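Local coordinates for protein glycosyl transferase (Staphylococcus aureus, PDB 5TZJ) that belongs to the family 2 glycosyl transferases, with a TarS-type linker region, and holds uridine-diphosphate-N-acetylglucosamine in a pocket, at residues 14-17 and 18-22; 106-110 and 111-115; 213-216 and 217-220; 327-331 and 332-336. All blocks are in the same frame, centred on the assembly; numbering follows the deposited sequence.

Contact 1: residues 14-17 and 18-22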
loop_
_atom_site.group_PDB
_atom_site.type_symbol
_atom_site.label_atom_id
_atom_site.label_comp_id
_atom_site.label_asym_id
_atom_site.label_seq_id
_atom_site.Cartn_x
_atom_site.Cartn_y
_atom_site.Cartn_z
ATOM N N LYS A 14 -18.001 -15.154 -8.846
ATOM C CA LYS A 14 -17.396 -15.695 -10.058
ATOM C C LYS A 14 -15.952 -16.149 -9.862
ATOM O O LYS A 14 -15.434 -16.893 -10.700
ATOM C CB LYS A 14 -17.430 -14.675 -11.196
ATOM C CG LYS A 14 -18.727 -13.926 -11.348
ATOM C CD LYS A 14 -19.876 -14.810 -11.797
ATOM C CE LYS A 14 -21.147 -13.960 -11.943
ATOM N NZ LYS A 14 -22.309 -14.741 -12.443
ATOM N N TYR A 15 -15.276 -15.734 -8.795
ATOM C CA TYR A 15 -13.876 -16.126 -8.633
ATOM C C TYR A 15 -13.525 -16.698 -7.267
ATOM O O TYR A 15 -12.430 -17.252 -7.128
ATOM C CB TYR A 15 -12.941 -14.931 -8.919
ATOM C CG TYR A 15 -13.464 -13.592 -8.430
ATOM C CD1 TYR A 15 -13.302 -13.199 -7.106
ATOM C CD2 TYR A 15 -14.125 -12.720 -9.294
ATOM C CE1 TYR A 15 -13.778 -11.949 -6.643
ATOM C CE2 TYR A 15 -14.614 -11.473 -8.853
ATOM C CZ TYR A 15 -14.443 -11.081 -7.518
ATOM O OH TYR A 15 -14.927 -9.834 -7.076
ATOM N N ILE A 16 -14.398 -16.585 -6.257
ATOM C CA ILE A 16 -13.971 -16.906 -4.898
ATOM C C ILE A 16 -13.529 -18.357 -4.774
ATOM O O ILE A 16 -12.713 -18.681 -3.903
ATOM C CB ILE A 16 -15.087 -16.579 -3.888
ATOM C CG1 ILE A 16 -14.589 -16.751 -2.452
ATOM C CG2 ILE A 16 -16.290 -17.403 -4.162
ATOM C CD1 ILE A 16 -13.554 -15.697 -2.041
ATOM N N THR A 17 -14.014 -19.230 -5.664
ATOM C CA THR A 17 -13.620 -20.635 -5.626
ATOM C C THR A 17 -12.115 -20.813 -5.835
ATOM O O THR A 17 -11.492 -21.667 -5.187
ATOM C CB THR A 17 -14.411 -21.424 -6.672
ATOM O OG1 THR A 17 -15.810 -21.333 -6.367
ATOM C CG2 THR A 17 -14.016 -22.864 -6.661
ATOM N N GLU A 18 -11.508 -20.048 -6.747
ATOM C CA GLU A 18 -10.073 -20.239 -6.967
ATOM C C GLU A 18 -9.290 -20.006 -5.674
ATOM O O GLU A 18 -8.433 -20.822 -5.306
ATOM C CB GLU A 18 -9.555 -19.338 -8.094
ATOM C CG GLU A 18 -10.572 -19.062 -9.205
ATOM C CD GLU A 18 -10.845 -20.246 -10.137
ATOM O OE1 GLU A 18 -11.517 -20.007 -11.157
ATOM O OE2 GLU A 18 -10.410 -21.400 -9.877
ATOM N N LEU A 19 -9.631 -18.955 -4.925
ATOM C CA LEU A 19 -8.967 -18.718 -3.641
ATOM C C LEU A 19 -9.182 -19.877 -2.672
ATOM O O LEU A 19 -8.223 -20.403 -2.088
ATOM C CB LEU A 19 -9.479 -17.426 -3.015
ATOM C CG LEU A 19 -9.043 -17.205 -1.560
ATOM C CD1 LEU A 19 -7.514 -17.273 -1.366
ATOM C CD2 LEU A 19 -9.578 -15.847 -1.108
ATOM N N LEU A 20 -10.446 -20.261 -2.451
ATOM C CA LEU A 20 -10.736 -21.293 -1.462
ATOM C C LEU A 20 -10.094 -22.628 -1.832
ATOM O O LEU A 20 -9.663 -23.360 -0.940
ATOM C CB LEU A 20 -12.247 -21.440 -1.281
ATOM C CG LEU A 20 -12.965 -20.164 -0.816
ATOM C CD1 LEU A 20 -14.478 -20.240 -1.079
ATOM C CD2 LEU A 20 -12.688 -19.878 0.643
ATOM N N ASN A 21 -9.997 -22.947 -3.132
ATOM C CA ASN A 21 -9.294 -24.167 -3.541
ATOM C C ASN A 21 -7.817 -24.081 -3.176
ATOM O O ASN A 21 -7.217 -25.076 -2.746
ATOM C CB ASN A 21 -9.423 -24.416 -5.048
ATOM C CG ASN A 21 -10.795 -24.887 -5.466
ATOM O OD1 ASN A 21 -11.593 -25.359 -4.649
ATOM N ND2 ASN A 21 -11.075 -24.772 -6.764
ATOM N N SER A 22 -7.222 -22.887 -3.326
ATOM C CA SER A 22 -5.797 -22.745 -3.029
ATOM C C SER A 22 -5.544 -22.849 -1.531
ATOM O O SER A 22 -4.498 -23.364 -1.112
ATOM C CB SER A 22 -5.263 -21.419 -3.583
ATOM O OG SER A 22 -5.461 -20.360 -2.658
#

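Contact 2: residues 106-110 and 111-115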
loop_
_atom_site.group_PDB
_atom_site.type_symbol
_atom_site.label_atom_id
_atom_site.label_comp_id
_atom_site.label_asym_id
_atom_site.label_seq_id
_atom_site.Cartn_x
_atom_site.Cartn_y
_atom_site.Cartn_z
ATOM N N ALA A 106 7.947 -22.118 8.207
ATOM C CA ALA A 106 9.325 -22.545 8.406
ATOM C C ALA A 106 10.249 -21.336 8.518
ATOM O O ALA A 106 11.114 -21.295 9.394
ATOM C CB ALA A 106 9.751 -23.474 7.271
ATOM N N PHE A 107 10.011 -20.307 7.694
ATOM C CA PHE A 107 10.876 -19.126 7.682
ATOM C C PHE A 107 10.705 -18.302 8.956
ATOM O O PHE A 107 11.694 -17.840 9.551
ATOM C CB PHE A 107 10.562 -18.280 6.443
ATOM C CG PHE A 107 11.562 -17.182 6.168
ATOM C CD1 PHE A 107 11.414 -15.924 6.723
ATOM C CD2 PHE A 107 12.678 -17.426 5.363
ATOM C CE1 PHE A 107 12.360 -14.895 6.449
ATOM C CE2 PHE A 107 13.606 -16.421 5.101
ATOM C CZ PHE A 107 13.430 -15.145 5.637
ATOM N N ILE A 108 9.456 -18.106 9.386
ATOM C CA ILE A 108 9.184 -17.379 10.623
ATOM C C ILE A 108 9.783 -18.108 11.823
ATOM O O ILE A 108 10.298 -17.481 12.758
ATOM C CB ILE A 108 7.664 -17.182 10.776
ATOM C CG1 ILE A 108 7.200 -16.044 9.854
ATOM C CG2 ILE A 108 7.265 -16.979 12.251
ATOM C CD1 ILE A 108 5.719 -16.116 9.495
ATOM N N ASP A 109 9.723 -19.438 11.826
ATOM C CA ASP A 109 10.221 -20.170 12.984
ATOM C C ASP A 109 11.706 -19.924 13.201
ATOM O O ASP A 109 12.164 -19.875 14.350
ATOM C CB ASP A 109 9.937 -21.660 12.827
ATOM C CG ASP A 109 8.485 -22.001 13.117
ATOM O OD1 ASP A 109 8.169 -23.209 13.258
ATOM O OD2 ASP A 109 7.661 -21.045 13.210
ATOM N N GLU A 110 12.466 -19.733 12.122
ATOM C CA GLU A 110 13.902 -19.517 12.250
ATOM C C GLU A 110 14.244 -18.054 12.511
ATOM O O GLU A 110 15.160 -17.770 13.289
ATOM C CB GLU A 110 14.635 -20.020 10.995
ATOM C CG GLU A 110 13.863 -19.842 9.685
ATOM C CD GLU A 110 14.483 -20.563 8.478
ATOM O OE1 GLU A 110 15.713 -20.865 8.507
ATOM O OE2 GLU A 110 13.721 -20.820 7.500
ATOM N N HIS A 111 13.493 -17.121 11.919
ATOM C CA HIS A 111 13.876 -15.714 11.919
ATOM C C HIS A 111 13.009 -14.813 12.784
ATOM O O HIS A 111 13.426 -13.681 13.059
ATOM C CB HIS A 111 13.892 -15.176 10.480
ATOM C CG HIS A 111 14.934 -15.826 9.630
ATOM N ND1 HIS A 111 14.635 -16.526 8.480
ATOM C CD2 HIS A 111 16.277 -15.914 9.783
ATOM C CE1 HIS A 111 15.748 -17.007 7.957
ATOM N NE2 HIS A 111 16.759 -16.643 8.725
ATOM N N HIS A 112 11.828 -15.277 13.212
ATOM C CA HIS A 112 10.938 -14.521 14.104
ATOM C C HIS A 112 10.545 -13.172 13.497
ATOM O O HIS A 112 10.469 -12.153 14.187
ATOM C CB HIS A 112 11.554 -14.339 15.491
ATOM C CG HIS A 112 11.994 -15.624 16.125
ATOM N ND1 HIS A 112 13.298 -16.067 16.077
ATOM C CD2 HIS A 112 11.299 -16.575 16.791
ATOM C CE1 HIS A 112 13.393 -17.229 16.705
ATOM N NE2 HIS A 112 12.194 -17.558 17.153
ATOM N N SER A 113 10.286 -13.171 12.193
ATOM C CA SER A 113 9.778 -11.979 11.520
ATOM C C SER A 113 8.532 -11.439 12.219
ATOM O O SER A 113 7.708 -12.191 12.738
ATOM C CB SER A 113 9.445 -12.304 10.055
ATOM O OG SER A 113 10.433 -13.146 9.464
ATOM N N ASP A 114 8.385 -10.112 12.212
ATOM C CA ASP A 114 7.122 -9.483 12.589
ATOM C C ASP A 114 6.251 -9.176 11.401
ATOM O O ASP A 114 5.019 -9.152 11.539
ATOM C CB ASP A 114 7.366 -8.186 13.360
ATOM C CG ASP A 114 8.100 -8.450 14.649
ATOM O OD1 ASP A 114 7.868 -9.547 15.232
ATOM O OD2 ASP A 114 8.917 -7.591 15.046
ATOM N N VAL A 115 6.880 -8.932 10.256
ATOM C CA VAL A 115 6.213 -8.705 8.983
ATOM C C VAL A 115 6.978 -9.517 7.957
ATOM O O VAL A 115 8.205 -9.391 7.855
ATOM C CB VAL A 115 6.188 -7.195 8.616
ATOM C CG1 VAL A 115 5.687 -6.948 7.198
ATOM C CG2 VAL A 115 5.376 -6.420 9.636
#

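Contact 3: residues 213-216 and 217-220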
loop_
_atom_site.group_PDB
_atom_site.type_symbol
_atom_site.label_atom_id
_atom_site.label_comp_id
_atom_site.label_asym_id
_atom_site.label_seq_id
_atom_site.Cartn_x
_atom_site.Cartn_y
_atom_site.Cartn_z
ATOM N N SER A 213 -9.117 1.276 -8.603
ATOM C CA SER A 213 -9.498 2.182 -9.681
ATOM C C SER A 213 -10.836 2.894 -9.435
ATOM O O SER A 213 -11.316 3.613 -10.322
ATOM C CB SER A 213 -9.531 1.426 -11.019
ATOM O OG SER A 213 -10.752 0.724 -11.215
ATOM N N ALA A 214 -11.448 2.726 -8.259
ATOM C CA ALA A 214 -12.711 3.384 -7.929
ATOM C C ALA A 214 -12.469 4.842 -7.513
ATOM O O ALA A 214 -11.360 5.224 -7.139
ATOM C CB ALA A 214 -13.434 2.620 -6.812
ATOM N N TYR A 215 -13.515 5.670 -7.577
ATOM C CA TYR A 215 -13.315 7.083 -7.265
ATOM C C TYR A 215 -13.143 7.287 -5.763
ATOM O O TYR A 215 -13.905 6.744 -4.957
ATOM C CB TYR A 215 -14.472 7.947 -7.770
ATOM C CG TYR A 215 -14.330 9.424 -7.385
ATOM C CD1 TYR A 215 -13.432 10.257 -8.050
ATOM C CD2 TYR A 215 -15.090 9.980 -6.347
ATOM C CE1 TYR A 215 -13.292 11.593 -7.694
ATOM C CE2 TYR A 215 -14.957 11.327 -5.983
ATOM C CZ TYR A 215 -14.053 12.119 -6.658
ATOM O OH TYR A 215 -13.913 13.447 -6.315
ATOM N N VAL A 216 -12.116 8.045 -5.389
ATOM C CA VAL A 216 -11.960 8.606 -4.051
ATOM C C VAL A 216 -11.588 10.074 -4.230
ATOM O O VAL A 216 -10.696 10.397 -5.023
ATOM C CB VAL A 216 -10.897 7.853 -3.228
ATOM C CG1 VAL A 216 -9.638 7.671 -4.037
ATOM C CG2 VAL A 216 -10.574 8.601 -1.958
ATOM N N SER A 217 -12.286 10.958 -3.523
ATOM C CA SER A 217 -12.039 12.376 -3.695
ATOM C C SER A 217 -10.590 12.713 -3.346
ATOM O O SER A 217 -9.933 11.994 -2.579
ATOM C CB SER A 217 -12.975 13.197 -2.810
ATOM O OG SER A 217 -12.587 12.988 -1.465
ATOM N N PRO A 218 -10.054 13.787 -3.915
ATOM C CA PRO A 218 -8.688 14.188 -3.521
ATOM C C PRO A 218 -8.613 14.411 -2.029
ATOM O O PRO A 218 -7.608 14.091 -1.388
ATOM C CB PRO A 218 -8.454 15.502 -4.303
ATOM C CG PRO A 218 -9.468 15.524 -5.363
ATOM C CD PRO A 218 -10.650 14.686 -4.919
ATOM N N GLU A 219 -9.700 14.924 -1.449
ATOM C CA GLU A 219 -9.732 15.158 -0.015
ATOM C C GLU A 219 -9.497 13.855 0.762
ATOM O O GLU A 219 -8.671 13.807 1.680
ATOM C CB GLU A 219 -11.074 15.797 0.361
ATOM C CG GLU A 219 -11.310 17.209 -0.267
ATOM C CD GLU A 219 -11.737 17.200 -1.762
ATOM O OE1 GLU A 219 -12.069 16.126 -2.329
ATOM O OE2 GLU A 219 -11.752 18.305 -2.370
ATOM N N ASP A 220 -10.236 12.797 0.429
ATOM C CA ASP A 220 -10.062 11.543 1.175
ATOM C C ASP A 220 -8.699 10.920 0.888
ATOM O O ASP A 220 -8.032 10.421 1.799
ATOM C CB ASP A 220 -11.180 10.552 0.831
ATOM C CG ASP A 220 -12.505 11.002 1.340
ATOM O OD1 ASP A 220 -12.519 11.801 2.292
ATOM O OD2 ASP A 220 -13.528 10.574 0.804
#

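Contact 4: residues 327-331 and 332-336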
loop_
_atom_site.group_PDB
_atom_site.type_symbol
_atom_site.label_atom_id
_atom_site.label_comp_id
_atom_site.label_asym_id
_atom_site.label_seq_id
_atom_site.Cartn_x
_atom_site.Cartn_y
_atom_site.Cartn_z
ATOM N N PHE A 327 17.454 27.996 -17.292
ATOM C CA PHE A 327 18.150 26.949 -16.563
ATOM C C PHE A 327 19.623 26.974 -16.926
ATOM O O PHE A 327 20.023 27.436 -18.000
ATOM C CB PHE A 327 17.573 25.554 -16.842
ATOM C CG PHE A 327 17.792 25.069 -18.281
ATOM C CD1 PHE A 327 17.079 25.624 -19.326
ATOM C CD2 PHE A 327 18.714 24.082 -18.564
ATOM C CE1 PHE A 327 17.231 25.184 -20.609
ATOM C CE2 PHE A 327 18.904 23.647 -19.874
ATOM C CZ PHE A 327 18.178 24.210 -20.899
ATOM N N ASP A 328 20.398 26.486 -15.977
ATOM C CA ASP A 328 21.819 26.219 -16.077
ATOM C C ASP A 328 22.020 24.711 -16.124
ATOM O O ASP A 328 21.213 23.946 -15.576
ATOM C CB ASP A 328 22.564 26.784 -14.855
ATOM C CG ASP A 328 22.451 28.296 -14.736
ATOM O OD1 ASP A 328 22.561 28.800 -13.599
ATOM O OD2 ASP A 328 22.228 28.972 -15.760
ATOM N N ILE A 329 23.122 24.285 -16.730
ATOM C CA ILE A 329 23.570 22.903 -16.626
ATOM C C ILE A 329 24.834 22.903 -15.776
ATOM O O ILE A 329 25.848 23.505 -16.152
ATOM C CB ILE A 329 23.819 22.270 -18.004
ATOM C CG1 ILE A 329 22.558 22.406 -18.888
ATOM C CG2 ILE A 329 24.193 20.777 -17.849
ATOM C CD1 ILE A 329 22.817 22.024 -20.390
ATOM N N VAL A 330 24.763 22.262 -14.616
ATOM C CA VAL A 330 25.887 22.162 -13.697
ATOM C C VAL A 330 26.067 20.700 -13.326
ATOM O O VAL A 330 25.114 20.044 -12.868
ATOM C CB VAL A 330 25.680 23.005 -12.420
ATOM C CG1 VAL A 330 26.795 22.716 -11.383
ATOM C CG2 VAL A 330 25.608 24.473 -12.736
ATOM N N ASP A 331 27.303 20.215 -13.458
ATOM C CA ASP A 331 27.635 18.845 -13.142
ATOM C C ASP A 331 26.644 17.873 -13.802
ATOM O O ASP A 331 26.153 16.932 -13.170
ATOM C CB ASP A 331 27.663 18.664 -11.627
ATOM C CG ASP A 331 28.198 17.330 -11.227
ATOM O OD1 ASP A 331 28.946 16.740 -12.054
ATOM O OD2 ASP A 331 27.870 16.874 -10.098
ATOM N N GLY A 332 26.327 18.119 -15.080
ATOM C CA GLY A 332 25.443 17.255 -15.842
ATOM C C GLY A 332 23.985 17.233 -15.388
ATOM O O GLY A 332 23.211 16.430 -15.914
ATOM N N LYS A 333 23.579 18.102 -14.459
ATOM C CA LYS A 333 22.202 18.206 -13.985
ATOM C C LYS A 333 21.657 19.614 -14.247
ATOM O O LYS A 333 22.400 20.539 -14.618
ATOM C CB LYS A 333 22.131 17.857 -12.494
ATOM C CG LYS A 333 22.663 16.475 -12.196
ATOM C CD LYS A 333 22.573 16.220 -10.729
ATOM C CE LYS A 333 23.522 15.141 -10.288
ATOM N NZ LYS A 333 23.751 15.323 -8.811
ATOM N N LEU A 334 20.341 19.787 -14.088
ATOM C CA LEU A 334 19.732 21.086 -14.384
ATOM C C LEU A 334 19.455 21.879 -13.104
ATOM O O LEU A 334 18.861 21.366 -12.150
ATOM C CB LEU A 334 18.430 20.922 -15.168
ATOM C CG LEU A 334 18.513 20.165 -16.491
ATOM C CD1 LEU A 334 17.151 20.131 -17.094
ATOM C CD2 LEU A 334 19.535 20.803 -17.443
ATOM N N ASN A 335 19.796 23.165 -13.136
ATOM C CA ASN A 335 19.396 24.134 -12.124
ATOM C C ASN A 335 18.334 25.001 -12.806
ATOM O O ASN A 335 18.643 25.807 -13.694
ATOM C CB ASN A 335 20.585 24.978 -11.613
ATOM C CG ASN A 335 21.671 24.167 -10.938
ATOM O OD1 ASN A 335 21.506 22.991 -10.597
ATOM N ND2 ASN A 335 22.807 24.816 -10.716
ATOM N N ILE A 336 17.078 24.839 -12.400
ATOM C CA ILE A 336 15.956 25.358 -13.166
ATOM C C ILE A 336 15.227 26.414 -12.364
ATOM O O ILE A 336 14.901 26.195 -11.183
ATOM C CB ILE A 336 14.962 24.242 -13.536
ATOM C CG1 ILE A 336 15.684 23.152 -14.301
ATOM C CG2 ILE A 336 13.780 24.843 -14.300
ATOM C CD1 ILE A 336 14.886 21.896 -14.345
HETATM O O HOH W 1 22.822 27.473 -11.340
HETATM O O HOH W 2 23.203 20.700 -10.852
#

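Contact 1: residues 14-17 and 18-22
The flat carboxamide of N21 has the backbone oxygen of T17 over one face, T17 O standing 3.3 Å from N21 CG, while the methyl of T17 approaches from that same side, CG2 lying 3.5 Å from N21 ND2. The two side chains run side by side and point the same way, one turn of helix apart. N21 OD1 is hydrogen-bonded to the hydroxyl of Y53. The first bonds of helix 16-24 set this spacing: N21 N reaches T17 O at 2.8 Å and L20 N reaches I16 O at 3.1 Å, the latter almost straight at 172°. E18 N meets Y15 O at a poorer 137°, from above the carbonyl plane. On another side of the helix, I16 places CG1 anti to its backbone N (chi1 -173°), where it meets L20 CD1 at 3.8 Å, and I16 CD1 touches L19 CD2. I16 and L19 also pack on strand 3-9, and L20 on helix 46-51. The helix is thus amphipathic here: aliphatic branches seal this part of the beta-alpha-beta unit against its neighbours, and polar groups occupy another side.

Contact 2: residues 106-110 and 111-115
F107 offers the face of its ring to H111, whose imidazole comes down edge first: H111 ND1 stands 3.3 Å above the phenyl plane, over its centre. The stack is edge-to-face, but inclined, with centroids 4.4 Å apart and planes at 53°. F107 reaches this place because CG is anti to its backbone N (chi1 -169°), which carries the ring along the helix toward the next turn. A second layer builds on the imidazole. E110 runs alongside H111, pointing the same way; its CG sits over a face of the imidazole, 4.0 Å from the ring centroid, as a CH-pi contact, and its carboxylate lies nearly parallel to the imidazole plane. With E110 OE1 4.4 Å from H111 NE2, the carboxylate might favour a protonated imidazole, though it makes no salt bridge.

S113 comes to the edge of the phenyl ring, OG lying near its plane, 4.0 Å from F107 CE1. That hydroxyl is hydrogen-bonded to S193 OG on strand 192-195, which F107 also touches.

The backbone explains how S113 can turn back to F107. H111 N bonds to F107 O at 3.1 Å, and H112 N closes on I108 O at 2.7 Å as the last turn finishes. H112 then takes positive phi (58°), and the chain leaves helix 100-111. Such a left-handed residue is a classic helix C-terminal terminator, used here in the helix-to-strand connection to strand 115-122 of the mixed sheet in an alpha/beta glycosyl transferase fold.

Contact 3: residues 213-216 and 217-220
The hydroxyl of S217, a residue that both Y215 and V216 touch, accepts the backbone N-H of D220: D220 N to S217 OG is 3.0 Å and nearly straight, at 166°. S217 is therefore the N-cap of helix 218-233. Its chi1 of 69° sets OG between the backbone N and the carbonyl carbon, from where the oxygen can reach round to an amide in the first turn that has no earlier helical carbonyl to bond.

The residues leading in pack against this cap. Y215 lays its ring along the chain, with CG anti to the backbone N (chi1 177°), so that the peptide nitrogen of S217 lies 3.6 Å above one face, displaced toward the rim. The phenol end arrives beyond it: Y215 OH is 3.4 Å from S217 CA, and it also approaches CD of P218. V216 works from its CG2 branch, which meets D220 CB at 3.5 Å; the two side chains cross at a slant, methyl against methylene. V216 also touches the loop residues L173 and S175, and lies about 9 Å, side chain to ligand, from the bound uridine-diphosphate-N-acetylglucosamine.

P218 follows the cap, in a position where the lack of an N-H costs no helical bond, and its ring rests on W274 and A277 of helix 271-282. E219 and D220 add two acidic residues to the first turn, where negative charge would be expected to suit the positive end of the helix dipole. This serine–proline start with acidic residues behind it is a textbook helix N-cap, here opening helix 218-233 in the TarS linker family region.

Contact 4: residues 327-331 and 332-336
Residues 327-336 form a beta hairpin with a two-residue loop, D331-G332, in a type I' turn from V330 to K333. The backbone hydrogen bonds come in two pairs. D328 and N335 exchange both of theirs, N335 N to D328 O at 2.9 Å and D328 N to N335 O at 3.0 Å; V330 and K333 do the same beside the turn, where K333 N approaches V330 O from well above its carbonyl plane (55°). D331 and G332 both take positive phi, as the type I' turn demands, and the strand directions differ by 150°, a twisted antiparallel pair.

Apolar contacts gather on the face carrying F327, I329, L334 and I336. L334 CD2 is the shared atom: it meets F327 CD2 at 3.6 Å and I329 CG1 at 3.7 Å. I329 and L334 lie side by side, whereas F327 slants across L334 and rests its CB near CG1 of I336. Beyond this, I336 packs on strand 344-348, the third strand of the sheet.

Among the polar groups, D331 OD2 and K333 NZ at the turn are of opposite charge but, at 4.6 Å, stop short of a salt bridge. The side chains of D328 and N335 lie on the face opposite F327. Two waters bridge the strands: one donates to V330 O and to N335 OD1, which G347 N also binds; the other accepts from N335 ND2 at 2.7 Å and donates to D328 OD1 at 2.6 Å.

In the fold
The four contacts follow one another along the chain and none touches another. Contacts 1 and 2 lie in the family 2 region, their centres 27 Å apart; each involves a helix beside the same mixed sheet, helix 16-24 next to strand 3-9, and helix 100-111 leading into strand 115-122. Contact 3, about 12 Å from contact 1 between nearest atoms, starts helix 218-233 after the last strand of that sheet. The side chains of Y15 and V216 are about 5 Å and about 9 Å from the bound uridine-diphosphate-N-acetylglucosamine. Contact 4 stands apart, its centre 54 Å from that of contact 1, in a three-stranded sheet. The chain thus runs from ligand-binding alpha/beta region through helices to a small distal sheet.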